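Local coordinates for protein SAM dependent methyltransferase (Aquifex aeolicus, PDB 3DH0) that binds S-adenosylmethionine and probably transfers its methyl group to a substrate, as a methyltransferase of the Rossmann-like class, at residues E22-P26 and E27-K31. Numbering follows the deposited sequence.
Sequences ELFDP and EKVLK
Glu27, in the first turn of helix 26-33, has its CG 3.9 Å from OD2 of Asp25, the residue that serves as N-cap. The cap itself is closed one residue on: Lys28 N donates to Asp25 OD2 over 3.0 Å, meeting the carboxylate on its anti side and well out of its plane. A chi1 of -170° swings the Asp25 carboxylate forward, opposite its own N, to meet this amide, while its CB lies against Lys28 CB at 3.5 Å. Val29 then begins the regular i to i+4 pattern, its N bonding almost straight to Asp25 O at 3.1 Å. Its CG2 also touches Phe24 CD1, approaching the ring obliquely, in a hydrophobic staple across the N-cap, from the residue before the cap to the fourth of the helix. Replacing Phe24 by alanine removes the ring, and would probably leave Val29 CG2 and the ring of Tyr51 without their partner. The Phe24 side chain lies about 7 Å from the bound S-adenosylmethionine. Leu30 N makes the next i to i+4 bond, to Pro26 O. Leu30 packs on Leu55 and Met58 of helix 52-59, and Pro26 on Tyr54, whereas Phe24 and Val29 both rest on Ile142 of strand 137-144.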
loop_
_atom_site.group_PDB
_atom_site.type_symbol
_atom_site.label_atom_id
_atom_site.label_comp_id
_atom_site.label_asym_id
_atom_site.label_seq_id
_atom_site.Cartn_x
_atom_site.Cartn_y
_atom_site.Cartn_z
ATOM N N GLU A 22 15.640 0.470 -6.169
ATOM C CA GLU A 22 16.066 -0.403 -7.251
ATOM C C GLU A 22 14.951 -1.347 -7.689
ATOM O O GLU A 22 15.077 -2.044 -8.693
ATOM C CB GLU A 22 17.286 -1.202 -6.804
ATOM C CG GLU A 22 18.547 -0.362 -6.680
ATOM C CD GLU A 22 19.541 -0.948 -5.697
ATOM O OE1 GLU A 22 19.461 -2.172 -5.448
ATOM O OE2 GLU A 22 20.398 -0.186 -5.182
ATOM N N LEU A 23 13.856 -1.372 -6.932
ATOM C CA LEU A 23 12.737 -2.248 -7.257
ATOM C C LEU A 23 11.878 -1.618 -8.328
ATOM O O LEU A 23 11.468 -2.282 -9.284
ATOM C CB LEU A 23 11.891 -2.526 -6.012
ATOM C CG LEU A 23 12.449 -3.522 -4.993
ATOM C CD1 LEU A 23 13.810 -3.066 -4.512
ATOM C CD2 LEU A 23 11.485 -3.641 -3.833
ATOM N N PHE A 24 11.609 -0.329 -8.148
ATOM C CA PHE A 24 10.802 0.451 -9.083
ATOM C C PHE A 24 10.795 1.903 -8.650
ATOM O O PHE A 24 10.986 2.206 -7.476
ATOM C CB PHE A 24 9.367 -0.082 -9.141
ATOM C CG PHE A 24 8.608 0.065 -7.862
ATOM C CD1 PHE A 24 7.940 1.255 -7.564
ATOM C CD2 PHE A 24 8.545 -0.991 -6.959
ATOM C CE1 PHE A 24 7.216 1.391 -6.388
ATOM C CE2 PHE A 24 7.822 -0.872 -5.770
ATOM C CZ PHE A 24 7.152 0.324 -5.480
ATOM N N ASP A 25 10.594 2.801 -9.606
ATOM C CA ASP A 25 10.552 4.233 -9.315
ATOM C C ASP A 25 9.220 4.542 -8.626
ATOM O O ASP A 25 8.152 4.343 -9.203
ATOM C CB ASP A 25 10.658 5.038 -10.609
ATOM C CG ASP A 25 10.855 6.499 -10.355
ATOM O OD1 ASP A 25 11.957 7.004 -10.653
ATOM O OD2 ASP A 25 9.920 7.144 -9.842
ATOM N N PRO A 26 9.271 5.024 -7.376
ATOM C CA PRO A 26 8.061 5.345 -6.626
ATOM C C PRO A 26 7.061 6.277 -7.304
ATOM O O PRO A 26 5.904 5.892 -7.483
ATOM C CB PRO A 26 8.608 5.919 -5.329
ATOM C CG PRO A 26 9.839 5.125 -5.143
ATOM C CD PRO A 26 10.455 5.164 -6.516
ATOM N N GLU A 27 7.471 7.489 -7.688
ATOM C CA GLU A 27 6.484 8.363 -8.310
ATOM C C GLU A 27 6.140 8.054 -9.746
ATOM O O GLU A 27 5.077 8.455 -10.235
ATOM C CB GLU A 27 6.832 9.847 -8.165
ATOM C CG GLU A 27 8.264 10.267 -8.291
ATOM C CD GLU A 27 8.410 11.765 -7.974
ATOM O OE1 GLU A 27 7.727 12.574 -8.642
ATOM O OE2 GLU A 27 9.185 12.133 -7.058
ATOM N N LYS A 28 7.017 7.326 -10.423
ATOM C CA LYS A 28 6.725 6.964 -11.794
ATOM C C LYS A 28 5.535 6.027 -11.738
ATOM O O LYS A 28 4.524 6.234 -12.407
ATOM C CB LYS A 28 7.925 6.265 -12.444
ATOM C CG LYS A 28 7.653 5.835 -13.880
ATOM C CD LYS A 28 8.917 5.563 -14.673
ATOM C CE LYS A 28 8.568 5.293 -16.138
ATOM N NZ LYS A 28 9.729 4.821 -16.944
ATOM N N VAL A 29 5.655 5.001 -10.910
ATOM C CA VAL A 29 4.594 4.018 -10.752
ATOM C C VAL A 29 3.275 4.619 -10.265
ATOM O O VAL A 29 2.221 4.319 -10.819
ATOM C CB VAL A 29 5.035 2.897 -9.793
ATOM C CG1 VAL A 29 3.884 1.927 -9.540
ATOM C CG2 VAL A 29 6.209 2.156 -10.392
ATOM N N LEU A 30 3.335 5.468 -9.244
ATOM C CA LEU A 30 2.126 6.088 -8.696
ATOM C C LEU A 30 1.390 6.941 -9.717
ATOM O O LEU A 30 0.173 6.819 -9.890
ATOM C CB LEU A 30 2.466 6.972 -7.493
ATOM C CG LEU A 30 2.961 6.351 -6.191
ATOM C CD1 LEU A 30 3.620 7.428 -5.343
ATOM C CD2 LEU A 30 1.808 5.702 -5.460
ATOM N N LYS A 31 2.144 7.822 -10.370
ATOM C CA LYS A 31 1.602 8.731 -11.372
ATOM C C LYS A 31 0.926 7.939 -12.467
ATOM O O LYS A 31 -0.106 8.340 -13.000
ATOM C CB LYS A 31 2.723 9.581 -11.974
ATOM C CG LYS A 31 2.248 10.683 -12.904
ATOM C CD LYS A 31 2.132 10.228 -14.344
ATOM C CE LYS A 31 1.708 11.404 -15.244
ATOM N NZ LYS A 31 2.606 12.610 -15.069
#